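Local atomic coordinates of oligopeptide-binding protein appA (Bacillus subtilis, PDB entry 1XOC), a protein that binds oligopeptides outside the cell membrane and delivers them to an ABC-type permease that supports sporulation and genetic competence. Residues L24-I29 with V217-I222; G30-F35 with D42-D47; N36-T41 with D154-L159; E49-S54 with G186-K191. One frame throughout, in Å; residues are numbered along the deposited sequence.

Contact 1 (L24-I29 with V217-I222); sequences LVVGSI and VTYKVI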
loop_
_atom_site.group_PDB
_atom_site.type_symbol
_atom_site.label_atom_id
_atom_site.label_comp_id
_atom_site.label_asym_id
_atom_site.label_seq_id
_atom_site.Cartn_x
_atom_site.Cartn_y
_atom_site.Cartn_z
ATOM N N LEU A 24 -2.776 9.158 22.045
ATOM C CA LEU A 24 -2.905 7.850 21.424
ATOM C C LEU A 24 -1.505 7.361 21.095
ATOM O O LEU A 24 -0.685 8.120 20.583
ATOM C CB LEU A 24 -3.785 7.894 20.176
ATOM C CG LEU A 24 -4.368 6.551 19.741
ATOM C CD1 LEU A 24 -5.538 6.175 20.617
ATOM C CD2 LEU A 24 -4.757 6.640 18.308
ATOM N N VAL A 25 -1.230 6.106 21.425
ATOM C CA VAL A 25 0.042 5.489 21.092
ATOM C C VAL A 25 -0.268 4.275 20.229
ATOM O O VAL A 25 -0.781 3.264 20.708
ATOM C CB VAL A 25 0.867 5.112 22.332
ATOM C CG1 VAL A 25 2.212 4.502 21.908
ATOM C CG2 VAL A 25 1.080 6.326 23.234
ATOM N N VAL A 26 0.043 4.429 18.953
ATOM C CA VAL A 26 -0.233 3.461 17.888
ATOM C C VAL A 26 0.997 2.575 17.716
ATOM O O VAL A 26 2.113 3.061 17.465
ATOM C CB VAL A 26 -0.535 4.186 16.555
ATOM C CG1 VAL A 26 -0.775 3.227 15.386
ATOM C CG2 VAL A 26 -1.711 5.140 16.755
ATOM N N GLY A 27 0.799 1.269 17.832
ATOM C CA GLY A 27 1.903 0.318 17.609
ATOM C C GLY A 27 2.003 0.010 16.125
ATOM O O GLY A 27 0.971 -0.156 15.440
ATOM N N SER A 28 3.219 0.011 15.583
ATOM C CA SER A 28 3.411 -0.332 14.181
ATOM C C SER A 28 4.570 -1.281 14.063
ATOM O O SER A 28 5.629 -1.069 14.673
ATOM C CB SER A 28 3.732 0.903 13.347
ATOM O OG SER A 28 4.061 0.498 12.011
ATOM N N ILE A 29 4.427 -2.296 13.222
ATOM C CA ILE A 29 5.577 -3.213 13.001
ATOM C C ILE A 29 6.551 -2.748 11.924
ATOM O O ILE A 29 7.569 -3.413 11.702
ATOM C CB ILE A 29 5.136 -4.657 12.690
ATOM C CG1 ILE A 29 4.403 -4.754 11.353
ATOM C CG2 ILE A 29 4.303 -5.197 13.866
ATOM C CD1 ILE A 29 4.200 -6.209 10.873
ATOM N N VAL A 217 -0.378 12.092 19.060
ATOM C CA VAL A 217 -0.361 10.756 18.500
ATOM C C VAL A 217 1.086 10.310 18.362
ATOM O O VAL A 217 1.898 11.002 17.778
ATOM C CB VAL A 217 -1.012 10.724 17.119
ATOM C CG1 VAL A 217 -0.906 9.344 16.515
ATOM C CG2 VAL A 217 -2.432 11.138 17.204
ATOM N N THR A 218 1.387 9.150 18.917
ATOM C CA THR A 218 2.717 8.587 18.841
ATOM C C THR A 218 2.667 7.297 18.033
ATOM O O THR A 218 1.856 6.443 18.294
ATOM C CB THR A 218 3.224 8.287 20.258
ATOM O OG1 THR A 218 3.294 9.495 21.014
ATOM C CG2 THR A 218 4.634 7.778 20.221
ATOM N N TYR A 219 3.538 7.191 17.043
ATOM C CA TYR A 219 3.612 6.025 16.182
ATOM C C TYR A 219 4.840 5.269 16.643
ATOM O O TYR A 219 5.939 5.654 16.349
ATOM C CB TYR A 219 3.786 6.476 14.730
ATOM C CG TYR A 219 3.452 5.498 13.617
ATOM C CD1 TYR A 219 4.442 4.831 12.937
ATOM C CD2 TYR A 219 2.153 5.317 13.199
ATOM C CE1 TYR A 219 4.151 3.987 11.910
ATOM C CE2 TYR A 219 1.857 4.471 12.170
ATOM C CZ TYR A 219 2.852 3.811 11.522
ATOM O OH TYR A 219 2.574 2.961 10.485
ATOM N N LYS A 220 4.608 4.201 17.385
ATOM C CA LYS A 220 5.669 3.517 18.088
ATOM C C LYS A 220 6.105 2.299 17.303
ATOM O O LYS A 220 5.311 1.429 17.028
ATOM C CB LYS A 220 5.209 3.118 19.483
ATOM C CG LYS A 220 6.335 2.593 20.359
ATOM C CD LYS A 220 5.875 2.328 21.768
ATOM C CE LYS A 220 7.036 1.849 22.624
ATOM N NZ LYS A 220 6.576 1.535 23.981
ATOM N N VAL A 221 7.380 2.257 16.951
ATOM C CA VAL A 221 7.883 1.202 16.105
ATOM C C VAL A 221 8.286 -0.011 16.927
ATOM O O VAL A 221 9.173 0.061 17.762
ATOM C CB VAL A 221 9.072 1.678 15.270
ATOM C CG1 VAL A 221 9.480 0.614 14.317
ATOM C CG2 VAL A 221 8.715 2.935 14.520
ATOM N N ILE A 222 7.609 -1.120 16.677
ATOM C CA ILE A 222 7.840 -2.347 17.398
ATOM C C ILE A 222 7.903 -3.492 16.385
ATOM O O ILE A 222 6.888 -4.106 16.104
ATOM C CB ILE A 222 6.716 -2.612 18.434
ATOM C CG1 ILE A 222 6.448 -1.362 19.297
ATOM C CG2 ILE A 222 7.065 -3.815 19.308
ATOM C CD1 ILE A 222 5.231 -1.517 20.163
HETATM O O HOH W 1 0.869 9.981 22.067
#

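Contact 2 (G30-F35 with D42-D47); sequences GEPTLF and DDASTD. With ZN (zinc ion), chain O.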
loop_
_atom_site.group_PDB
_atom_site.type_symbol
_atom_site.label_atom_id
_atom_site.label_comp_id
_atom_site.label_asym_id
_atom_site.label_seq_id
_atom_site.Cartn_x
_atom_site.Cartn_y
_atom_site.Cartn_z
ATOM N N GLY A 30 6.272 -1.635 11.266
ATOM C CA GLY A 30 7.159 -1.098 10.221
ATOM C C GLY A 30 7.462 0.383 10.436
ATOM O O GLY A 30 6.573 1.161 10.718
ATOM N N GLU A 31 8.733 0.751 10.328
ATOM C CA GLU A 31 9.121 2.156 10.444
ATOM C C GLU A 31 9.000 2.875 9.122
ATOM O O GLU A 31 9.418 2.335 8.099
ATOM C CB GLU A 31 10.556 2.258 10.934
ATOM C CG GLU A 31 10.971 3.647 11.355
ATOM C CD GLU A 31 12.240 3.639 12.162
ATOM O OE1 GLU A 31 12.974 2.613 12.161
ATOM O OE2 GLU A 31 12.504 4.682 12.788
ATOM N N PRO A 32 8.454 4.112 9.132
ATOM C CA PRO A 32 8.459 4.890 7.903
ATOM C C PRO A 32 9.847 5.223 7.368
ATOM O O PRO A 32 10.903 5.092 8.085
ATOM C CB PRO A 32 7.737 6.190 8.298
ATOM C CG PRO A 32 6.953 5.843 9.508
ATOM C CD PRO A 32 7.805 4.856 10.239
ATOM N N THR A 33 9.860 5.691 6.127
ATOM C CA THR A 33 11.076 6.109 5.444
ATOM C C THR A 33 11.130 7.633 5.296
ATOM O O THR A 33 12.115 8.266 5.614
ATOM C CB THR A 33 11.118 5.457 4.067
ATOM O OG1 THR A 33 11.255 4.050 4.224
ATOM C CG2 THR A 33 12.348 5.869 3.288
ATOM N N LEU A 34 10.046 8.212 4.804
ATOM C CA LEU A 34 9.983 9.643 4.660
ATOM C C LEU A 34 8.529 10.090 4.515
ATOM O O LEU A 34 7.670 9.278 4.293
ATOM C CB LEU A 34 10.809 10.092 3.454
ATOM C CG LEU A 34 10.261 9.994 2.029
ATOM C CD1 LEU A 34 11.124 10.610 0.991
ATOM C CD2 LEU A 34 9.842 8.646 1.611
ATOM N N PHE A 35 8.281 11.388 4.631
ATOM C CA PHE A 35 6.921 11.915 4.624
ATOM C C PHE A 35 6.754 12.860 3.458
ATOM O O PHE A 35 6.930 14.049 3.571
ATOM C CB PHE A 35 6.617 12.630 5.937
ATOM C CG PHE A 35 7.128 11.906 7.145
ATOM C CD1 PHE A 35 7.990 12.513 8.015
ATOM C CD2 PHE A 35 6.755 10.614 7.390
ATOM C CE1 PHE A 35 8.449 11.848 9.109
ATOM C CE2 PHE A 35 7.224 9.955 8.478
ATOM C CZ PHE A 35 8.077 10.582 9.336
ATOM N N ASP A 42 5.254 3.134 0.696
ATOM C CA ASP A 42 4.893 2.190 1.770
ATOM C C ASP A 42 3.849 2.749 2.718
ATOM O O ASP A 42 3.779 3.962 2.948
ATOM C CB ASP A 42 6.138 1.706 2.526
ATOM C CG ASP A 42 6.704 2.738 3.461
ATOM O OD1 ASP A 42 6.473 2.592 4.682
ATOM O OD2 ASP A 42 7.340 3.706 2.995
ATOM N N ASP A 43 3.053 1.877 3.303
ATOM C CA ASP A 43 1.947 2.310 4.127
ATOM C C ASP A 43 2.341 3.007 5.427
ATOM O O ASP A 43 1.633 3.851 5.927
ATOM C CB ASP A 43 1.060 1.143 4.464
ATOM C CG ASP A 43 -0.398 1.536 4.465
ATOM O OD1 ASP A 43 -0.853 2.203 3.492
ATOM O OD2 ASP A 43 -1.088 1.194 5.448
ATOM N N ALA A 44 3.490 2.680 5.982
ATOM C CA ALA A 44 3.911 3.323 7.216
ATOM C C ALA A 44 4.179 4.803 6.963
ATOM O O ALA A 44 3.788 5.677 7.752
ATOM C CB ALA A 44 5.144 2.628 7.763
ATOM N N SER A 45 4.899 5.102 5.884
ATOM C CA SER A 45 5.104 6.497 5.456
ATOM C C SER A 45 3.770 7.160 5.212
ATOM O O SER A 45 3.541 8.262 5.675
ATOM C CB SER A 45 6.018 6.570 4.227
ATOM O OG SER A 45 7.316 5.961 4.469
ATOM N N THR A 46 2.899 6.471 4.527
ATOM C CA THR A 46 1.623 7.062 4.166
ATOM C C THR A 46 0.778 7.375 5.426
ATOM O O THR A 46 0.063 8.385 5.483
ATOM C CB THR A 46 0.862 6.186 3.161
ATOM O OG1 THR A 46 1.643 6.048 1.969
ATOM C CG2 THR A 46 -0.464 6.793 2.739
ATOM N N ASP A 47 0.832 6.512 6.435
ATOM C CA ASP A 47 0.121 6.778 7.696
ATOM C C ASP A 47 0.510 8.136 8.293
ATOM O O ASP A 47 -0.367 8.884 8.785
ATOM C CB ASP A 47 0.419 5.715 8.761
ATOM C CG ASP A 47 -0.315 4.404 8.547
ATOM O OD1 ASP A 47 -1.367 4.352 7.846
ATOM O OD2 ASP A 47 0.183 3.439 9.181
HETATM ZN ZN ZN O . -1.169 1.563 9.118
HETATM O O HOH W 2 9.387 2.543 5.313
HETATM O O HOH W 3 0.131 0.718 7.554
HETATM O O HOH W 4 -1.643 -0.189 10.737
HETATM O O HOH W 5 -1.255 1.933 11.454
#

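Contact 3 (N36-T41 with D154-L159); sequences NSLYST and DSTAIL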
loop_
_atom_site.group_PDB
_atom_site.type_symbol
_atom_site.label_atom_id
_atom_site.label_comp_id
_atom_site.label_asym_id
_atom_site.label_seq_id
_atom_site.Cartn_x
_atom_site.Cartn_y
_atom_site.Cartn_z
ATOM N N ASN A 36 6.421 12.271 2.331
ATOM C CA ASN A 36 6.254 12.999 1.088
ATOM C C ASN A 36 5.603 12.086 0.053
ATOM O O ASN A 36 6.180 11.129 -0.394
ATOM C CB ASN A 36 7.599 13.503 0.559
ATOM C CG ASN A 36 7.455 14.494 -0.577
ATOM O OD1 ASN A 36 6.525 14.375 -1.401
ATOM N ND2 ASN A 36 8.361 15.490 -0.642
ATOM N N SER A 37 4.341 12.349 -0.280
ATOM C CA SER A 37 3.597 11.442 -1.122
ATOM C C SER A 37 4.178 11.267 -2.536
ATOM O O SER A 37 3.866 10.285 -3.218
ATOM C CB SER A 37 2.151 11.883 -1.186
ATOM O OG SER A 37 2.051 13.061 -1.926
ATOM N N LEU A 38 5.021 12.201 -2.975
ATOM C CA LEU A 38 5.641 12.087 -4.297
ATOM C C LEU A 38 6.742 11.011 -4.336
ATOM O O LEU A 38 7.159 10.596 -5.419
ATOM C CB LEU A 38 6.182 13.434 -4.770
ATOM C CG LEU A 38 5.178 14.593 -4.845
ATOM C CD1 LEU A 38 5.895 15.909 -5.150
ATOM C CD2 LEU A 38 4.144 14.232 -5.882
ATOM N N TYR A 39 7.237 10.549 -3.178
ATOM C CA TYR A 39 8.319 9.613 -3.114
ATOM C C TYR A 39 8.037 8.329 -2.351
ATOM O O TYR A 39 8.631 7.302 -2.655
ATOM C CB TYR A 39 9.554 10.315 -2.518
ATOM C CG TYR A 39 9.977 11.474 -3.400
ATOM C CD1 TYR A 39 9.681 12.788 -3.072
ATOM C CD2 TYR A 39 10.614 11.243 -4.606
ATOM C CE1 TYR A 39 10.043 13.832 -3.932
ATOM C CE2 TYR A 39 10.976 12.263 -5.450
ATOM C CZ TYR A 39 10.680 13.568 -5.120
ATOM O OH TYR A 39 11.068 14.575 -6.011
ATOM N N SER A 40 7.210 8.378 -1.330
ATOM C CA SER A 40 6.948 7.204 -0.547
ATOM C C SER A 40 6.206 6.131 -1.328
ATOM O O SER A 40 5.377 6.442 -2.194
ATOM C CB SER A 40 6.209 7.536 0.732
ATOM O OG SER A 40 4.953 8.107 0.451
ATOM N N THR A 41 6.497 4.875 -0.993
ATOM C CA THR A 41 5.797 3.745 -1.618
ATOM C C THR A 41 5.127 2.819 -0.597
ATOM O O THR A 41 4.517 1.825 -1.001
ATOM C CB THR A 41 6.679 2.934 -2.586
ATOM O OG1 THR A 41 7.802 2.404 -1.861
ATOM C CG2 THR A 41 7.213 3.792 -3.744
ATOM N N ASP A 154 -6.525 12.496 -3.990
ATOM C CA ASP A 154 -6.559 12.154 -2.566
ATOM C C ASP A 154 -5.212 11.621 -2.104
ATOM O O ASP A 154 -5.033 11.441 -0.910
ATOM C CB ASP A 154 -7.669 11.204 -2.163
ATOM C CG ASP A 154 -7.647 9.926 -2.888
ATOM O OD1 ASP A 154 -8.500 9.056 -2.552
ATOM O OD2 ASP A 154 -6.856 9.760 -3.832
ATOM N N SER A 155 -4.311 11.359 -3.042
ATOM C CA SER A 155 -2.972 10.787 -2.721
ATOM C C SER A 155 -1.858 11.791 -2.634
ATOM O O SER A 155 -0.769 11.473 -2.102
ATOM C CB SER A 155 -2.604 9.765 -3.779
ATOM O OG SER A 155 -3.566 8.736 -3.813
ATOM N N THR A 156 -2.107 13.003 -3.127
ATOM C CA THR A 156 -1.086 14.015 -3.264
ATOM C C THR A 156 -1.121 15.035 -2.119
ATOM O O THR A 156 -1.964 15.936 -2.082
ATOM C CB THR A 156 -1.159 14.727 -4.596
ATOM O OG1 THR A 156 -1.242 13.749 -5.638
ATOM C CG2 THR A 156 0.076 15.649 -4.837
ATOM N N ALA A 157 -0.188 14.852 -1.186
ATOM C CA ALA A 157 -0.027 15.781 -0.062
ATOM C C ALA A 157 0.487 17.113 -0.537
ATOM O O ALA A 157 1.497 17.155 -1.235
ATOM C CB ALA A 157 0.955 15.213 0.972
ATOM N N ILE A 158 -0.180 18.209 -0.128
ATOM C CA ILE A 158 0.189 19.535 -0.589
ATOM C C ILE A 158 1.402 20.053 0.219
ATOM O O ILE A 158 1.373 20.180 1.465
ATOM C CB ILE A 158 -1.040 20.524 -0.555
ATOM C CG1 ILE A 158 -2.215 19.987 -1.380
ATOM C CG2 ILE A 158 -0.608 21.862 -1.034
ATOM C CD1 ILE A 158 -1.891 19.585 -2.772
ATOM N N LEU A 159 2.455 20.392 -0.522
ATOM C CA LEU A 159 3.708 20.849 0.079
ATOM C C LEU A 159 3.861 22.370 0.001
ATOM O O LEU A 159 3.328 23.003 -0.914
ATOM C CB LEU A 159 4.888 20.194 -0.638
ATOM C CG LEU A 159 4.895 18.663 -0.714
ATOM C CD1 LEU A 159 6.048 18.210 -1.598
ATOM C CD2 LEU A 159 5.025 18.049 0.658
HETATM O O HOH W 6 3.562 15.200 -1.335
#

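Contact 4 (E49-S54 with G186-K191); sequences ENMLYS and GPFKFK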
loop_
_atom_site.group_PDB
_atom_site.type_symbol
_atom_site.label_atom_id
_atom_site.label_comp_id
_atom_site.label_asym_id
_atom_site.label_seq_id
_atom_site.Cartn_x
_atom_site.Cartn_y
_atom_site.Cartn_z
ATOM N N GLU A 49 2.054 10.727 6.667
ATOM C CA GLU A 49 1.687 11.756 5.699
ATOM C C GLU A 49 0.232 12.209 5.834
ATOM O O GLU A 49 -0.071 13.396 5.756
ATOM C CB GLU A 49 1.904 11.212 4.272
ATOM C CG GLU A 49 3.365 11.040 3.908
ATOM C CD GLU A 49 3.574 10.229 2.643
ATOM O OE1 GLU A 49 2.587 9.835 2.006
ATOM O OE2 GLU A 49 4.741 9.975 2.261
ATOM N N ASN A 50 -0.647 11.257 6.078
ATOM C CA ASN A 50 -2.079 11.587 6.188
ATOM C C ASN A 50 -2.426 12.351 7.463
ATOM O O ASN A 50 -3.522 12.929 7.550
ATOM C CB ASN A 50 -2.948 10.350 5.971
ATOM C CG ASN A 50 -3.105 10.049 4.495
ATOM O OD1 ASN A 50 -2.202 9.521 3.844
ATOM N ND2 ASN A 50 -4.207 10.477 3.943
ATOM N N MET A 51 -1.530 12.365 8.451
ATOM C CA MET A 51 -1.684 13.197 9.651
ATOM C C MET A 51 -1.031 14.547 9.491
ATOM O O MET A 51 -1.510 15.538 10.026
ATOM C CB MET A 51 -1.139 12.485 10.899
ATOM C CG MET A 51 -2.043 11.354 11.316
ATOM S SD MET A 51 -1.599 10.529 12.862
ATOM C CE MET A 51 -0.142 9.654 12.337
ATOM N N LEU A 52 0.120 14.589 8.807
ATOM C CA LEU A 52 0.869 15.863 8.635
ATOM C C LEU A 52 0.337 16.831 7.583
ATOM O O LEU A 52 0.544 18.040 7.715
ATOM C CB LEU A 52 2.342 15.593 8.269
ATOM C CG LEU A 52 3.236 14.907 9.293
ATOM C CD1 LEU A 52 4.547 14.482 8.723
ATOM C CD2 LEU A 52 3.403 15.848 10.436
ATOM N N TYR A 53 -0.242 16.297 6.491
ATOM C CA TYR A 53 -0.538 17.069 5.298
ATOM C C TYR A 53 -2.014 17.091 5.037
ATOM O O TYR A 53 -2.771 16.308 5.626
ATOM C CB TYR A 53 0.184 16.453 4.085
ATOM C CG TYR A 53 1.672 16.429 4.249
ATOM C CD1 TYR A 53 2.387 17.620 4.298
ATOM C CD2 TYR A 53 2.347 15.240 4.297
ATOM C CE1 TYR A 53 3.758 17.629 4.465
ATOM C CE2 TYR A 53 3.708 15.236 4.455
ATOM C CZ TYR A 53 4.392 16.420 4.525
ATOM O OH TYR A 53 5.784 16.364 4.662
ATOM N N SER A 54 -2.395 17.956 4.104
ATOM C CA SER A 54 -3.727 17.995 3.544
ATOM C C SER A 54 -3.686 17.591 2.058
ATOM O O SER A 54 -2.649 17.688 1.390
ATOM C CB SER A 54 -4.325 19.380 3.671
ATOM O OG SER A 54 -4.398 19.806 5.018
ATOM N N GLY A 186 -1.772 19.621 7.782
ATOM C CA GLY A 186 -2.665 18.591 8.290
ATOM C C GLY A 186 -2.943 18.751 9.762
ATOM O O GLY A 186 -2.420 19.679 10.418
ATOM N N PRO A 187 -3.751 17.837 10.310
ATOM C CA PRO A 187 -4.262 17.962 11.658
ATOM C C PRO A 187 -3.265 17.791 12.772
ATOM O O PRO A 187 -3.568 18.162 13.911
ATOM C CB PRO A 187 -5.334 16.866 11.736
ATOM C CG PRO A 187 -5.002 15.918 10.657
ATOM C CD PRO A 187 -4.324 16.686 9.597
ATOM N N PHE A 188 -2.094 17.215 12.472
ATOM C CA PHE A 188 -1.073 16.993 13.498
ATOM C C PHE A 188 0.253 17.536 12.983
ATOM O O PHE A 188 0.568 17.438 11.797
ATOM C CB PHE A 188 -0.962 15.506 13.857
ATOM C CG PHE A 188 -2.184 14.972 14.546
ATOM C CD1 PHE A 188 -2.294 15.041 15.929
ATOM C CD2 PHE A 188 -3.266 14.469 13.805
ATOM C CE1 PHE A 188 -3.438 14.576 16.580
ATOM C CE2 PHE A 188 -4.398 13.983 14.468
ATOM C CZ PHE A 188 -4.489 14.049 15.824
ATOM N N LYS A 189 1.025 18.105 13.894
ATOM C CA LYS A 189 2.353 18.673 13.607
ATOM C C LYS A 189 3.479 17.719 14.052
ATOM O O LYS A 189 3.340 17.000 15.027
ATOM C CB LYS A 189 2.557 19.963 14.395
ATOM C CG LYS A 189 1.547 21.019 14.259
ATOM C CD LYS A 189 1.919 22.209 15.183
ATOM C CE LYS A 189 1.908 21.804 16.663
ATOM N NZ LYS A 189 1.735 22.917 17.664
ATOM N N PHE A 190 4.582 17.724 13.324
ATOM C CA PHE A 190 5.745 16.925 13.687
ATOM C C PHE A 190 6.422 17.444 14.941
ATOM O O PHE A 190 6.722 18.621 15.030
ATOM C CB PHE A 190 6.730 16.908 12.501
ATOM C CG PHE A 190 7.974 16.100 12.737
ATOM C CD1 PHE A 190 8.010 14.751 12.417
ATOM C CD2 PHE A 190 9.098 16.690 13.294
ATOM C CE1 PHE A 190 9.190 14.010 12.623
ATOM C CE2 PHE A 190 10.273 15.956 13.511
ATOM C CZ PHE A 190 10.304 14.612 13.176
ATOM N N LYS A 191 6.689 16.554 15.895
ATOM C CA LYS A 191 7.491 16.900 17.068
ATOM C C LYS A 191 8.873 16.235 17.065
ATOM O O LYS A 191 9.878 16.904 17.266
ATOM C CB LYS A 191 6.724 16.551 18.341
ATOM C CG LYS A 191 7.457 16.954 19.614
ATOM C CD LYS A 191 6.719 16.540 20.877
ATOM C CE LYS A 191 7.293 17.251 22.076
ATOM N NZ LYS A 191 8.799 17.289 22.018
#

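Contact 1 (L24-I29 with V217-I222)
L24-I29 and V217-I222 pair as parallel neighbours in the four-stranded mixed sheet, where strand 23-28 lies at one edge and strand 216-221 beside it. Between these segments the ladder runs from T218 N, which donates to L24 O at 2.9 Å, to I222 N, which meets S28 O almost in line, with an N-H...O angle of 179°. V26 lies between: its N gives to T218 O and its O takes K220 N at 2.7 Å, so its N-H and its C=O both point to the partner strand. On the face carrying V26, S28 and Y219, the tyrosine has CG anti to its backbone N (chi1 -161°), which brings the ring obliquely against S28, whose CB comes 3.4 Å from Y219 CE1. Y219 OH hydrogen-bonds D47 of helix 43-52, while S28 OG is bonded to G30 O. The other face carries V25 and T218 side by side, V25 CG2 lying 4.2 Å from T218 CB. There a water donates to L24 O and also hydrogen-bonds T218 OG1, 2.7 Å away. The strands are thus held mainly by backbone amides, with apolar groups filling in and the polar ends on the Y219 face engaged by the adjoining loop and helix.

Contact 2 (G30-F35 with D42-D47)
S45 and A44, in the first turn of helix 43-52, receive G30-F35, part of the loop that leads from strand 23-28 into the helix. D42, the N-cap residue, comes first along the helix segment. Its CG sits between backbone N and carbonyl carbon (chi1 75°), which turns the carboxylate back over the helix start: OD1 takes S45 N at 3.2 Å, from above the carboxylate plane, and A44 N more weakly, while OD2 accepts from S45 OG on its syn side at 2.7 Å. A water bonded to E31 O and T33 OG1 also donates weakly to D42 OD1. D43 holds a water that binds a zinc ion. A44 presents CB to G30 O, and P32 CG packs on the same methyl at 4.1 Å. At S45 the hydroxyl, donating to D42, also accepts T33 N at 3.0 Å and 174°, and CB lies 3.2 Å from L34 O. With the hydroxyl gone, as in an alanine here, T33 N would probably lose its acceptor and D42 OD2 this donor, freeing the loop to shift against the cap. D47 closes the segment, its OD2 binding the zinc at 2.3 Å alongside three waters, while R508 forms salt bridges to D43 and D47. Strand 216-221 lies against P32 and A44 through Y219, and helix 398-405 covers T33, D42 and A44, with W398 bonded to D42.

Contact 3 (N36-T41 with D154-L159)
S37 meets the chain just beyond helix 147-155 in a buried contact near the peptide site, where D154 and T41 hydrogen-bond the bound peptide's backbone. S37 CB lies 3.1 Å from S155 O and also faces A157, whose methyl is turned toward it. At the tip, in the conformer described here, one of two modelled, S37 OG accepts A157 N at 3.0 Å, with an N-H...O angle of 154°; it is placed there by a chi1 of 70°, between backbone N and carbonyl carbon. S37 OG is also hydrogen-bonded to a water. That water donates to A157 O and to N36 OD1, so A157 N is bonded directly by the loop and A157 O through the water. N36 OD1 also takes L38 N at 3.1 Å, closing an Asx turn, and N36 ND2 bonds N178. Across this amide lies L159 CD1, 3.7 Å from N36 ND2 and 4.2 Å from L38 CD1. A leucine in place of N36 would probably open the Asx turn, leaving L38 N and the bridging water without their acceptor and N178 without its donor. In this conformer, at least, the two loops appear to join mainly through buried polar groups, one water included, and leucine methyls pack alongside.

Contact 4 (E49-S54 with G186-K191)
The C-terminal end of helix 43-52 docks on the chain entering strand 188-194, an edge strand of the four-stranded mixed sheet, so that carbonyls at the helix end receive backbone N-H groups from the incoming chain. M51 O accepts F188 N at 3.0 Å, the donor tilted 27° from the carbonyl plane, and P187 CD comes to 3.1 Å from the same oxygen. One residue on, L52 O takes G186 N at 2.8 Å, from well above its carbonyl plane. G186 comes close to this helix end, its CA 4.0 Å from that of Y53; a CB at this position would run into the backbone of L52 and Y53, consistent with glycine here. Beyond the backbone, the M51 side chain crosses F188 obliquely: CB stands 4.1 Å from F188 CD2, and the sulfur lies 4.9 Å from the ring centroid, 32° off its normal, a Met-aromatic contact. The M51 side chain bends at chi3 (-72°), which turns CE away from the F188 ring. L201 of strand 198-203 and V217 of strand 216-221 also touch both side chains. L52 reaches the strand with CD2, set 3.5 Å from F188 O and 4.1 Å from F190 CB, while its own CB covers one face of the Y53 ring. Y53 OH goes to F35 O. Two helix-end carbonyls are therefore satisfied by N-H groups of the chain leading into the strand, and the sulfur, the leucine methyl and the phenylalanines complete an apolar seam between helix and sheet.

Overall arrangement
The four contacts gather about helix 43-52, which contacts 2 and 4 use directly. Contact 2 holds its first turns and contact 4 its last, their centres about 13 Å apart; contact 3 uses the loop just before it, about 11 Å from contact 2, centre to centre. Contact 1 pairs strands of the sheet that contact 4 also reaches, their centres about 15 Å apart, and touches contact 2 through Y219 and D47. Along the chain, contacts 2, 3 and 4 all nest within the loop closed by contact 1, with contact 3 crossing both others. E49 ties contacts 3 and 4 by bonding N36 N and S40 OG. Contacts 1, 3 and 4 join segments far apart in sequence; the bound peptide's backbone is hydrogen-bonded from D43, T41 and D154.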